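PDB 1WVG: CDP-glucose 4,6-dehydratase from Salmonella enterica subsp. enterica serovar Typhi, which catalyses the NAD-dependent dehydration of CDP-D-glucose to CDP-4-dehydro-6-deoxy-D-glucose, an early step in making the dideoxy sugar CDP-3,6-dideoxy-D-mannose for the lipopolysaccharide O-antigen. Local coordinates for residues A[11-16]-A[37-42]; A[16-21]-A[42-47]; A[83-88]-A[126-131]. One frame throughout, in Å; residues are numbered along the deposited sequence.

Contact 1 of 3, residues A[11-16]-A[37-42]; sequences RVFVTG and KGYALD. With APR (adenosine-5-diphosphoribose), chain C.
Phe-13 lies alongside Lys-37 and Tyr-39, and all three side chains project from the same face of the sheet. Its CB points to that face, and CG is anti to the backbone N (chi1 -171°), which lays the ring beside the neighbouring strand. CG and CD1 pass near Lys-37 O, which sits over one face of the ring. CD1 also meets Lys-37 CG at 4.1 Å, and CE1 runs along the lysine CG and CD. CE2 and the tip, CZ, come to the next residue on this face: CZ is 3.7 Å from Tyr-39 CB. Beyond CG the lysine chain is extended, and its NZ forms a salt bridge with Glu-78. Tyr-39 OH bonds to Asp-65 O.

Strands 11-15 and 35-40 run parallel. Four backbone bonds alternate between them: Lys-37 N to Val-12 O, Val-14 N to Lys-37 O, Tyr-39 N to Val-14 O and Gly-16 N to Tyr-39 O. The second is nearly straight at 172°, while the last is short at 2.7 Å.

At the C-terminal ends the pair opens onto the adenosine of the bound ADP-ribose. Ala-40 CB lies 3.6 Å from Gly-16 CA and also packs near the ribose O3'. Leu-41 N donates to O2' over 3.1 Å, and Leu-41 CG packs on the adenine. The bond to an unphosphorylated O2' suits NAD, the cofactor. Backbone bonds and apolar stems hold the strands, while the polar ends of Lys-37, Tyr-39 and Thr-15 find partners outside the pair, Thr-15 OG1 at His-86 ND1.

Contact 2 of 3, residues A[16-21]-A[42-47]; sequences GHTGFK and DAPTVP. With APR (adenosine-5-diphosphoribose), chain C.
Pro-44 CD lies 3.2 Å from Thr-18 O, and Pro-44 CG lies 3.7 Å from Gly-19 CA. These are the main touches between 16-21 and 42-47. Ala-43 CB adds a looser one against Thr-18 O. No hydrogen bond joins the two segments directly; the ADP-ribose lies against both.

Thr-18 OG1 is 2.5 Å from the ribose O3', a short hydrogen bond in which either hydroxyl could be the donor. Thr-18 OG1 also bonds to Leu-41 O, just past the end of strand 35-40. The pyrophosphate is held by backbone amides at the start of helix 20-31. Phe-20 N donates to O2A at 2.7 Å, almost straight at 176°. Lys-21 N reaches O2B at 2.8 Å. Lys-21 NZ makes a weak bond to O1D of the second ribose and also bonds to Tyr-242 OH. The helix dipole would probably help to balance the phosphate charge.

A type I turn from Gly-16 to Gly-19 positions these amides, and Gly-19 is the N-cap residue. Neither glycine has a side chain, which lets O4' approach Gly-16 and O5' approach Gly-19, as expected of the glycine-rich loop of a Rossmann fold. Further out, His-17 NE2 bonds to Ser-61 OG. The Phe-20 ring touches Val-196 of strand 187-197. The contact thus joins the turn between strand 11-15 and helix 20-31 to the loop from strand 35-40 to helix 49-52.

Contact 3 of 3, residues A[83-88]-A[126-131]; sequences IVFHMA and AVVNIT. With APR (adenosine-5-diphosphoribose), chain C.
The His-86 ring and the Asn-129 amide lie side by side on one face of the sheet, their planes 25° apart. Asn-129 OD1 comes to the ring edge, in its plane, 3.3 Å from His-86 CD2. Over one ring face, toward the rim, sits a water. Both ring nitrogens have partners: ND1 bonds to Thr-15 OG1 and NE2 to Thr-111 OG1. This would hold the ring's rotation. Asn-129 ND2 bonds to Ser-190 OG. The Phe-85 ring is on the opposite face, beside Val-128, and CD2 reaches Val-128 CB at 3.6 Å. CE2 of the same ring meets Val-128 CG2, while CG1 lies nearer CD2.

The strands are parallel, with bonds from Val-84 N to Ala-126 O, Val-128 N to Val-84 O, His-86 N to Val-128 O and Ile-130 N to His-86 O. The bond at Val-128 N is 2.9 Å to Val-84 O and nearly straight (173°). Val-84 CG1 meets Val-127 CG1 at 4.2 Å.

At the C-terminal ends of the strands, Met-87 and Ile-130 cross at an angle. Met-87 CG touches Ile-130 CG1 at 3.6 Å. Ile-130 CG2 meets O4D of the ADP-ribose at 3.4 Å. The water bonds to Ile-130 O at 3.0 Å, to Ala-88 O and to O3D of the ligand, so it bridges both segments to the second ribose. O3D also makes a weak hydrogen bond to Met-87 O.

Helix 20-31 packs on Phe-85 and Met-87 through Leu-25, and helix 236-251 packs on Ile-83, Phe-85, Ala-126 and Ile-130. Strand 83-86 also pairs with strand 11-15, and strand 126-130 with strand 187-197, so the contact lies within the Rossmann sheet.

In the fold
From the N terminus, strand 11-15 leads through the turn 16-19 into helix 20-31 and then to strand 35-40. Contact 1 closes this beta-alpha-beta unit. Contact 2 closes a loop of similar length, from 16-21 to 42-47, and the two cross, because their segments alternate along the chain and share Gly-16 and Asp-42. Contact 3 follows both in series and closes a longer, mostly helical excursion. Strands 11-15 and 83-86 are neighbours, which puts contacts 1 and 3 in one parallel sheet. All three meet the ADP-ribose: contact 1 at the adenosine, contact 2 from the first ribose across the pyrophosphate to the second, contact 3 at the second ribose and, through Ala-88, the adenine.

Contact 1 of 3, residues A[11-16]-A[37-42]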
loop_
_atom_site.group_PDB
_atom_site.type_symbol
_atom_site.label_atom_id
_atom_site.label_comp_id
_atom_site.label_asym_id
_atom_site.label_seq_id
_atom_site.Cartn_x
_atom_site.Cartn_y
_atom_site.Cartn_z
ATOM N N ARG A 11 -21.147 -9.561 35.455
ATOM C CA ARG A 11 -21.802 -10.702 34.776
ATOM C C ARG A 11 -21.081 -10.837 33.431
ATOM O O ARG A 11 -21.228 -9.984 32.557
ATOM C CB ARG A 11 -23.287 -10.509 34.501
ATOM C CG ARG A 11 -24.170 -10.447 35.757
ATOM C CD ARG A 11 -25.699 -10.461 35.517
ATOM N NE ARG A 11 -26.197 -9.394 34.633
ATOM C CZ ARG A 11 -25.989 -8.067 34.750
ATOM N NH1 ARG A 11 -25.261 -7.524 35.731
ATOM N NH2 ARG A 11 -26.513 -7.258 33.818
ATOM N N VAL A 12 -20.251 -11.865 33.280
ATOM C CA VAL A 12 -19.448 -12.047 32.081
ATOM C C VAL A 12 -19.832 -13.293 31.355
ATOM O O VAL A 12 -19.787 -14.359 31.947
ATOM C CB VAL A 12 -17.957 -12.177 32.438
ATOM C CG1 VAL A 12 -17.063 -12.213 31.197
ATOM C CG2 VAL A 12 -17.505 -11.096 33.407
ATOM N N PHE A 13 -20.199 -13.131 30.096
ATOM C CA PHE A 13 -20.569 -14.237 29.255
ATOM C C PHE A 13 -19.386 -14.555 28.331
ATOM O O PHE A 13 -18.867 -13.681 27.620
ATOM C CB PHE A 13 -21.835 -13.842 28.469
ATOM C CG PHE A 13 -22.494 -14.946 27.705
ATOM C CD1 PHE A 13 -23.611 -15.598 28.218
ATOM C CD2 PHE A 13 -22.063 -15.304 26.427
ATOM C CE1 PHE A 13 -24.225 -16.615 27.486
ATOM C CE2 PHE A 13 -22.672 -16.313 25.680
ATOM C CZ PHE A 13 -23.772 -16.978 26.215
ATOM N N VAL A 14 -18.951 -15.814 28.358
ATOM C CA VAL A 14 -17.820 -16.266 27.572
ATOM C C VAL A 14 -18.184 -17.447 26.677
ATOM O O VAL A 14 -18.573 -18.536 27.137
ATOM C CB VAL A 14 -16.669 -16.664 28.513
ATOM C CG1 VAL A 14 -15.453 -17.193 27.740
ATOM C CG2 VAL A 14 -16.265 -15.540 29.448
ATOM N N THR A 15 -18.055 -17.246 25.370
ATOM C CA THR A 15 -18.337 -18.342 24.472
ATOM C C THR A 15 -17.041 -19.131 24.374
ATOM O O THR A 15 -15.987 -18.529 24.549
ATOM C CB THR A 15 -18.864 -17.904 23.081
ATOM O OG1 THR A 15 -17.830 -17.380 22.251
ATOM C CG2 THR A 15 -20.060 -16.950 23.185
ATOM N N GLY A 16 -17.094 -20.450 24.139
ATOM C CA GLY A 16 -15.864 -21.244 24.061
ATOM C C GLY A 16 -15.057 -21.292 25.366
ATOM O O GLY A 16 -13.803 -21.331 25.377
ATOM N N LYS A 37 -20.578 -17.020 32.795
ATOM C CA LYS A 37 -21.481 -17.988 32.183
ATOM C C LYS A 37 -20.805 -18.374 30.878
ATOM O O LYS A 37 -20.478 -17.515 30.088
ATOM C CB LYS A 37 -22.905 -17.486 32.012
ATOM C CG LYS A 37 -23.792 -18.413 31.181
ATOM C CD LYS A 37 -25.291 -18.067 31.240
ATOM C CE LYS A 37 -26.143 -19.035 30.413
ATOM N NZ LYS A 37 -27.580 -18.719 30.309
ATOM N N GLY A 38 -20.520 -19.645 30.673
ATOM C CA GLY A 38 -19.850 -20.071 29.468
ATOM C C GLY A 38 -20.848 -20.702 28.520
ATOM O O GLY A 38 -21.904 -21.175 28.926
ATOM N N TYR A 39 -20.510 -20.732 27.245
ATOM C CA TYR A 39 -21.368 -21.336 26.246
ATOM C C TYR A 39 -20.435 -21.878 25.206
ATOM O O TYR A 39 -19.728 -21.114 24.559
ATOM C CB TYR A 39 -22.374 -20.320 25.641
ATOM C CG TYR A 39 -23.306 -20.831 24.535
ATOM C CD1 TYR A 39 -24.695 -20.846 24.706
ATOM C CD2 TYR A 39 -22.830 -21.228 23.282
ATOM C CE1 TYR A 39 -25.562 -21.272 23.694
ATOM C CE2 TYR A 39 -23.684 -21.622 22.244
ATOM C CZ TYR A 39 -25.063 -21.673 22.454
ATOM O OH TYR A 39 -25.919 -22.076 21.443
ATOM N N ALA A 40 -20.403 -23.204 25.119
ATOM C CA ALA A 40 -19.534 -23.910 24.201
ATOM C C ALA A 40 -19.991 -25.356 24.043
ATOM O O ALA A 40 -21.024 -25.791 24.542
ATOM C CB ALA A 40 -18.137 -23.923 24.824
ATOM N N LEU A 41 -19.201 -26.125 23.342
ATOM C CA LEU A 41 -19.528 -27.525 23.182
ATOM C C LEU A 41 -18.801 -28.240 24.298
ATOM O O LEU A 41 -18.132 -27.574 25.104
ATOM C CB LEU A 41 -19.123 -28.042 21.790
ATOM C CG LEU A 41 -19.840 -27.275 20.707
ATOM C CD1 LEU A 41 -19.136 -27.487 19.391
ATOM C CD2 LEU A 41 -21.286 -27.723 20.626
ATOM N N ASP A 42 -18.917 -29.554 24.379
ATOM C CA ASP A 42 -18.185 -30.216 25.443
ATOM C C ASP A 42 -16.680 -30.060 25.193
ATOM O O ASP A 42 -16.266 -29.914 24.025
ATOM C CB ASP A 42 -18.630 -31.680 25.688
ATOM C CG ASP A 42 -19.730 -31.831 26.717
ATOM O OD1 ASP A 42 -19.531 -31.837 27.915
ATOM O OD2 ASP A 42 -20.927 -31.971 26.200
HETATM N N1 APR C . -20.240 -23.957 19.351
HETATM C C2 APR C . -19.781 -23.596 20.573
HETATM N N3 APR C . -18.573 -23.676 21.044
HETATM C C4 APR C . -17.711 -24.164 20.128
HETATM C C5 APR C . -17.991 -24.550 18.855
HETATM C C6 APR C . -19.356 -24.455 18.445
HETATM N N6 APR C . -19.856 -24.743 17.231
HETATM N N7 APR C . -16.839 -24.977 18.207
HETATM C C8 APR C . -15.884 -24.854 19.117
HETATM N N9 APR C . -16.361 -24.365 20.294
HETATM C "C1'" APR C . -15.653 -24.101 21.534
HETATM C "C2'" APR C . -15.079 -25.365 22.111
HETATM O "O2'" APR C . -16.118 -26.143 22.724
HETATM C "C3'" APR C . -14.108 -24.748 23.119
HETATM O "O3'" APR C . -14.674 -24.242 24.338
HETATM O "O4'" APR C . -14.527 -23.333 21.253
HETATM C "C4'" APR C . -13.536 -23.595 22.251
HETATM C "C5'" APR C . -12.302 -23.944 21.472
HETATM O "O5'" APR C . -11.226 -24.117 22.427
HETATM P PA APR C . -9.829 -24.848 22.022
HETATM O O1A APR C . -10.002 -25.882 20.918
HETATM O O2A APR C . -9.075 -25.186 23.329
HETATM O O3A APR C . -9.061 -23.657 21.334
HETATM P PB APR C . -8.335 -22.398 22.066
HETATM O O1B APR C . -6.851 -22.614 21.891
HETATM O O2B APR C . -8.900 -22.136 23.450
HETATM O O5D APR C . -8.912 -21.213 21.172
HETATM C C5D APR C . -9.756 -20.240 21.808
HETATM O O4D APR C . -8.786 -18.304 20.598
HETATM O O1D APR C . -6.944 -18.611 19.188
HETATM C C1D APR C . -8.384 -18.404 19.262
HETATM O O2D APR C . -9.390 -19.539 17.337
HETATM C C2D APR C . -9.077 -19.640 18.739
HETATM O O3D APR C . -11.236 -18.632 18.770
HETATM C C3D APR C . -10.417 -19.581 19.449
HETATM C C4D APR C . -9.985 -19.118 20.821
#

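Contact 2 of 3, residues A[16-21]-A[42-47]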
loop_
_atom_site.group_PDB
_atom_site.type_symbol
_atom_site.label_atom_id
_atom_site.label_comp_id
_atom_site.label_asym_id
_atom_site.label_seq_id
_atom_site.Cartn_x
_atom_site.Cartn_y
_atom_site.Cartn_z
ATOM N N GLY A 16 -17.094 -20.450 24.139
ATOM C CA GLY A 16 -15.864 -21.244 24.061
ATOM C C GLY A 16 -15.057 -21.292 25.366
ATOM O O GLY A 16 -13.803 -21.331 25.377
ATOM N N HIS A 17 -15.765 -21.350 26.502
ATOM C CA HIS A 17 -15.120 -21.381 27.835
ATOM C C HIS A 17 -14.529 -22.741 28.170
ATOM O O HIS A 17 -13.695 -22.880 29.076
ATOM C CB HIS A 17 -16.124 -20.955 28.939
ATOM C CG HIS A 17 -17.233 -21.948 29.016
ATOM N ND1 HIS A 17 -18.070 -22.192 27.930
ATOM C CD2 HIS A 17 -17.594 -22.801 30.029
ATOM C CE1 HIS A 17 -18.921 -23.147 28.298
ATOM N NE2 HIS A 17 -18.665 -23.534 29.557
ATOM N N THR A 18 -14.973 -23.747 27.410
ATOM C CA THR A 18 -14.501 -25.115 27.649
ATOM C C THR A 18 -13.103 -25.437 27.112
ATOM O O THR A 18 -12.522 -26.489 27.420
ATOM C CB THR A 18 -15.563 -26.132 27.182
ATOM O OG1 THR A 18 -15.741 -25.987 25.783
ATOM C CG2 THR A 18 -16.888 -25.782 27.877
ATOM N N GLY A 19 -12.570 -24.528 26.308
ATOM C CA GLY A 19 -11.277 -24.715 25.718
ATOM C C GLY A 19 -10.120 -24.295 26.601
ATOM O O GLY A 19 -10.249 -23.964 27.792
ATOM N N PHE A 20 -8.960 -24.333 25.932
ATOM C CA PHE A 20 -7.690 -23.983 26.550
ATOM C C PHE A 20 -7.680 -22.528 26.998
ATOM O O PHE A 20 -7.504 -22.223 28.177
ATOM C CB PHE A 20 -6.541 -24.354 25.587
ATOM C CG PHE A 20 -5.166 -23.904 26.008
ATOM C CD1 PHE A 20 -4.595 -24.338 27.203
ATOM C CD2 PHE A 20 -4.424 -23.068 25.172
ATOM C CE1 PHE A 20 -3.313 -23.949 27.586
ATOM C CE2 PHE A 20 -3.146 -22.650 25.539
ATOM C CZ PHE A 20 -2.590 -23.119 26.729
ATOM N N LYS A 21 -7.881 -21.624 26.041
ATOM C CA LYS A 21 -7.904 -20.200 26.357
ATOM C C LYS A 21 -9.046 -19.884 27.314
ATOM O O LYS A 21 -8.868 -19.124 28.277
ATOM C CB LYS A 21 -8.066 -19.316 25.099
ATOM C CG LYS A 21 -6.997 -19.468 24.018
ATOM C CD LYS A 21 -6.258 -18.181 23.626
ATOM C CE LYS A 21 -7.058 -17.208 22.777
ATOM N NZ LYS A 21 -6.359 -16.723 21.572
ATOM N N ASP A 42 -18.917 -29.554 24.379
ATOM C CA ASP A 42 -18.185 -30.216 25.443
ATOM C C ASP A 42 -16.680 -30.060 25.193
ATOM O O ASP A 42 -16.266 -29.914 24.025
ATOM C CB ASP A 42 -18.630 -31.680 25.688
ATOM C CG ASP A 42 -19.730 -31.831 26.717
ATOM O OD1 ASP A 42 -19.531 -31.837 27.915
ATOM O OD2 ASP A 42 -20.927 -31.971 26.200
ATOM N N ALA A 43 -15.881 -30.075 26.280
ATOM C CA ALA A 43 -14.435 -29.915 26.152
ATOM C C ALA A 43 -13.896 -30.539 24.898
ATOM O O ALA A 43 -14.183 -31.689 24.531
ATOM C CB ALA A 43 -13.557 -30.157 27.375
ATOM N N PRO A 44 -13.112 -29.692 24.259
ATOM C CA PRO A 44 -12.514 -30.001 23.003
ATOM C C PRO A 44 -11.668 -31.241 23.054
ATOM O O PRO A 44 -11.529 -31.906 22.040
ATOM C CB PRO A 44 -11.652 -28.789 22.633
ATOM C CG PRO A 44 -11.501 -27.953 23.889
ATOM C CD PRO A 44 -12.500 -28.489 24.895
ATOM N N THR A 45 -11.098 -31.517 24.213
ATOM C CA THR A 45 -10.236 -32.665 24.312
ATOM C C THR A 45 -10.297 -33.325 25.668
ATOM O O THR A 45 -10.953 -32.844 26.585
ATOM C CB THR A 45 -8.786 -32.168 24.159
ATOM O OG1 THR A 45 -8.538 -31.395 25.303
ATOM C CG2 THR A 45 -8.619 -31.272 22.936
ATOM N N VAL A 46 -9.549 -34.430 25.739
ATOM C CA VAL A 46 -9.312 -35.254 26.918
ATOM C C VAL A 46 -7.892 -35.745 26.865
ATOM O O VAL A 46 -7.438 -36.373 25.907
ATOM C CB VAL A 46 -10.268 -36.351 27.360
ATOM C CG1 VAL A 46 -9.943 -36.616 28.825
ATOM C CG2 VAL A 46 -11.733 -35.942 27.246
ATOM N N PRO A 47 -7.187 -35.353 27.884
ATOM C CA PRO A 47 -7.731 -34.537 28.973
ATOM C C PRO A 47 -8.067 -33.087 28.550
ATOM O O PRO A 47 -7.874 -32.684 27.397
ATOM C CB PRO A 47 -6.594 -34.434 30.004
ATOM C CG PRO A 47 -5.352 -35.072 29.375
ATOM C CD PRO A 47 -5.774 -35.758 28.082
HETATM N N1 APR C . -20.240 -23.957 19.351
HETATM C C2 APR C . -19.781 -23.596 20.573
HETATM N N3 APR C . -18.573 -23.676 21.044
HETATM C C4 APR C . -17.711 -24.164 20.128
HETATM C C5 APR C . -17.991 -24.550 18.855
HETATM C C6 APR C . -19.356 -24.455 18.445
HETATM N N6 APR C . -19.856 -24.743 17.231
HETATM N N7 APR C . -16.839 -24.977 18.207
HETATM C C8 APR C . -15.884 -24.854 19.117
HETATM N N9 APR C . -16.361 -24.365 20.294
HETATM C "C1'" APR C . -15.653 -24.101 21.534
HETATM C "C2'" APR C . -15.079 -25.365 22.111
HETATM O "O2'" APR C . -16.118 -26.143 22.724
HETATM C "C3'" APR C . -14.108 -24.748 23.119
HETATM O "O3'" APR C . -14.674 -24.242 24.338
HETATM O "O4'" APR C . -14.527 -23.333 21.253
HETATM C "C4'" APR C . -13.536 -23.595 22.251
HETATM C "C5'" APR C . -12.302 -23.944 21.472
HETATM O "O5'" APR C . -11.226 -24.117 22.427
HETATM P PA APR C . -9.829 -24.848 22.022
HETATM O O1A APR C . -10.002 -25.882 20.918
HETATM O O2A APR C . -9.075 -25.186 23.329
HETATM O O3A APR C . -9.061 -23.657 21.334
HETATM P PB APR C . -8.335 -22.398 22.066
HETATM O O1B APR C . -6.851 -22.614 21.891
HETATM O O2B APR C . -8.900 -22.136 23.450
HETATM O O5D APR C . -8.912 -21.213 21.172
HETATM C C5D APR C . -9.756 -20.240 21.808
HETATM O O4D APR C . -8.786 -18.304 20.598
HETATM O O1D APR C . -6.944 -18.611 19.188
HETATM C C1D APR C . -8.384 -18.404 19.262
HETATM O O2D APR C . -9.390 -19.539 17.337
HETATM C C2D APR C . -9.077 -19.640 18.739
HETATM O O3D APR C . -11.236 -18.632 18.770
HETATM C C3D APR C . -10.417 -19.581 19.449
HETATM C C4D APR C . -9.985 -19.118 20.821
#

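Contact 3 of 3, residues A[83-88]-A[126-131]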
loop_
_atom_site.group_PDB
_atom_site.type_symbol
_atom_site.label_atom_id
_atom_site.label_comp_id
_atom_site.label_asym_id
_atom_site.label_seq_id
_atom_site.Cartn_x
_atom_site.Cartn_y
_atom_site.Cartn_z
ATOM N N ILE A 83 -20.548 -7.853 29.997
ATOM C CA ILE A 83 -19.302 -8.117 29.294
ATOM C C ILE A 83 -19.340 -9.442 28.566
ATOM O O ILE A 83 -19.973 -10.380 29.028
ATOM C CB ILE A 83 -18.149 -8.099 30.273
ATOM C CG1 ILE A 83 -18.041 -6.708 30.901
ATOM C CG2 ILE A 83 -16.864 -8.505 29.553
ATOM C CD1 ILE A 83 -16.830 -6.569 31.849
ATOM N N VAL A 84 -18.681 -9.506 27.406
ATOM C CA VAL A 84 -18.708 -10.682 26.582
ATOM C C VAL A 84 -17.405 -10.947 25.932
ATOM O O VAL A 84 -16.865 -10.040 25.325
ATOM C CB VAL A 84 -19.680 -10.507 25.418
ATOM C CG1 VAL A 84 -19.459 -11.624 24.415
ATOM C CG2 VAL A 84 -21.122 -10.557 25.887
ATOM N N PHE A 85 -16.969 -12.193 26.016
ATOM C CA PHE A 85 -15.753 -12.610 25.359
ATOM C C PHE A 85 -16.150 -13.679 24.365
ATOM O O PHE A 85 -16.629 -14.727 24.763
ATOM C CB PHE A 85 -14.724 -13.196 26.329
ATOM C CG PHE A 85 -14.128 -12.144 27.242
ATOM C CD1 PHE A 85 -14.655 -11.911 28.513
ATOM C CD2 PHE A 85 -13.023 -11.389 26.836
ATOM C CE1 PHE A 85 -14.084 -10.948 29.344
ATOM C CE2 PHE A 85 -12.455 -10.406 27.648
ATOM C CZ PHE A 85 -12.986 -10.197 28.921
ATOM N N HIS A 86 -16.002 -13.423 23.080
ATOM C CA HIS A 86 -16.369 -14.421 22.102
ATOM C C HIS A 86 -15.155 -15.220 21.659
ATOM O O HIS A 86 -14.394 -14.716 20.853
ATOM C CB HIS A 86 -16.945 -13.718 20.856
ATOM C CG HIS A 86 -17.278 -14.652 19.732
ATOM N ND1 HIS A 86 -18.021 -15.819 19.944
ATOM C CD2 HIS A 86 -16.960 -14.590 18.402
ATOM C CE1 HIS A 86 -18.159 -16.414 18.757
ATOM N NE2 HIS A 86 -17.522 -15.706 17.814
ATOM N N MET A 87 -14.972 -16.455 22.185
ATOM C CA MET A 87 -13.833 -17.327 21.871
ATOM C C MET A 87 -14.164 -18.695 21.284
ATOM O O MET A 87 -13.254 -19.486 21.056
ATOM C CB MET A 87 -12.983 -17.612 23.104
ATOM C CG MET A 87 -12.399 -16.342 23.690
ATOM S SD MET A 87 -11.093 -16.657 24.918
ATOM C CE MET A 87 -12.096 -16.622 26.421
ATOM N N ALA A 88 -15.435 -19.001 21.064
ATOM C CA ALA A 88 -15.748 -20.311 20.531
ATOM C C ALA A 88 -15.307 -20.396 19.088
ATOM O O ALA A 88 -15.610 -19.488 18.318
ATOM C CB ALA A 88 -17.243 -20.579 20.621
ATOM N N ALA A 126 -19.295 -4.135 26.871
ATOM C CA ALA A 126 -18.047 -4.394 26.211
ATOM C C ALA A 126 -18.087 -5.740 25.562
ATOM O O ALA A 126 -18.576 -6.681 26.159
ATOM C CB ALA A 126 -16.927 -4.372 27.237
ATOM N N VAL A 127 -17.621 -5.792 24.331
ATOM C CA VAL A 127 -17.555 -7.016 23.577
ATOM C C VAL A 127 -16.134 -7.165 23.065
ATOM O O VAL A 127 -15.593 -6.289 22.387
ATOM C CB VAL A 127 -18.557 -7.094 22.439
ATOM C CG1 VAL A 127 -18.456 -8.471 21.777
ATOM C CG2 VAL A 127 -19.972 -6.853 22.934
ATOM N N VAL A 128 -15.526 -8.278 23.449
ATOM C CA VAL A 128 -14.168 -8.623 23.057
ATOM C C VAL A 128 -14.203 -9.822 22.122
ATOM O O VAL A 128 -14.364 -10.960 22.556
ATOM C CB VAL A 128 -13.235 -8.879 24.227
ATOM C CG1 VAL A 128 -11.846 -9.191 23.692
ATOM C CG2 VAL A 128 -13.189 -7.637 25.133
ATOM N N ASN A 129 -14.070 -9.557 20.816
ATOM C CA ASN A 129 -14.095 -10.595 19.795
ATOM C C ASN A 129 -12.691 -11.172 19.528
ATOM O O ASN A 129 -11.819 -10.534 18.966
ATOM C CB ASN A 129 -14.828 -10.095 18.517
ATOM C CG ASN A 129 -14.716 -11.027 17.309
ATOM O OD1 ASN A 129 -14.876 -12.229 17.473
ATOM N ND2 ASN A 129 -14.428 -10.510 16.103
ATOM N N ILE A 130 -12.461 -12.402 19.945
ATOM C CA ILE A 130 -11.193 -13.040 19.729
ATOM C C ILE A 130 -11.069 -13.601 18.323
ATOM O O ILE A 130 -11.808 -14.508 17.918
ATOM C CB ILE A 130 -10.982 -14.202 20.690
ATOM C CG1 ILE A 130 -10.583 -13.667 22.063
ATOM C CG2 ILE A 130 -9.860 -15.075 20.108
ATOM C CD1 ILE A 130 -11.670 -12.857 22.714
ATOM N N THR A 131 -10.122 -13.074 17.548
ATOM C CA THR A 131 -9.955 -13.594 16.205
ATOM C C THR A 131 -8.709 -14.480 16.172
ATOM O O THR A 131 -8.654 -15.520 16.832
ATOM C CB THR A 131 -10.063 -12.526 15.080
ATOM O OG1 THR A 131 -9.027 -11.568 15.229
ATOM C CG2 THR A 131 -11.411 -11.829 15.157
HETATM N N1 APR C . -20.240 -23.957 19.351
HETATM C C2 APR C . -19.781 -23.596 20.573
HETATM N N3 APR C . -18.573 -23.676 21.044
HETATM C C4 APR C . -17.711 -24.164 20.128
HETATM C C5 APR C . -17.991 -24.550 18.855
HETATM C C6 APR C . -19.356 -24.455 18.445
HETATM N N6 APR C . -19.856 -24.743 17.231
HETATM N N7 APR C . -16.839 -24.977 18.207
HETATM C C8 APR C . -15.884 -24.854 19.117
HETATM N N9 APR C . -16.361 -24.365 20.294
HETATM C "C1'" APR C . -15.653 -24.101 21.534
HETATM C "C2'" APR C . -15.079 -25.365 22.111
HETATM O "O2'" APR C . -16.118 -26.143 22.724
HETATM C "C3'" APR C . -14.108 -24.748 23.119
HETATM O "O3'" APR C . -14.674 -24.242 24.338
HETATM O "O4'" APR C . -14.527 -23.333 21.253
HETATM C "C4'" APR C . -13.536 -23.595 22.251
HETATM C "C5'" APR C . -12.302 -23.944 21.472
HETATM O "O5'" APR C . -11.226 -24.117 22.427
HETATM P PA APR C . -9.829 -24.848 22.022
HETATM O O1A APR C . -10.002 -25.882 20.918
HETATM O O2A APR C . -9.075 -25.186 23.329
HETATM O O3A APR C . -9.061 -23.657 21.334
HETATM P PB APR C . -8.335 -22.398 22.066
HETATM O O1B APR C . -6.851 -22.614 21.891
HETATM O O2B APR C . -8.900 -22.136 23.450
HETATM O O5D APR C . -8.912 -21.213 21.172
HETATM C C5D APR C . -9.756 -20.240 21.808
HETATM O O4D APR C . -8.786 -18.304 20.598
HETATM O O1D APR C . -6.944 -18.611 19.188
HETATM C C1D APR C . -8.384 -18.404 19.262
HETATM O O2D APR C . -9.390 -19.539 17.337
HETATM C C2D APR C . -9.077 -19.640 18.739
HETATM O O3D APR C . -11.236 -18.632 18.770
HETATM C C3D APR C . -10.417 -19.581 19.449
HETATM C C4D APR C . -9.985 -19.118 20.821
HETATM O O HOH W 1 -13.596 -16.915 18.204
#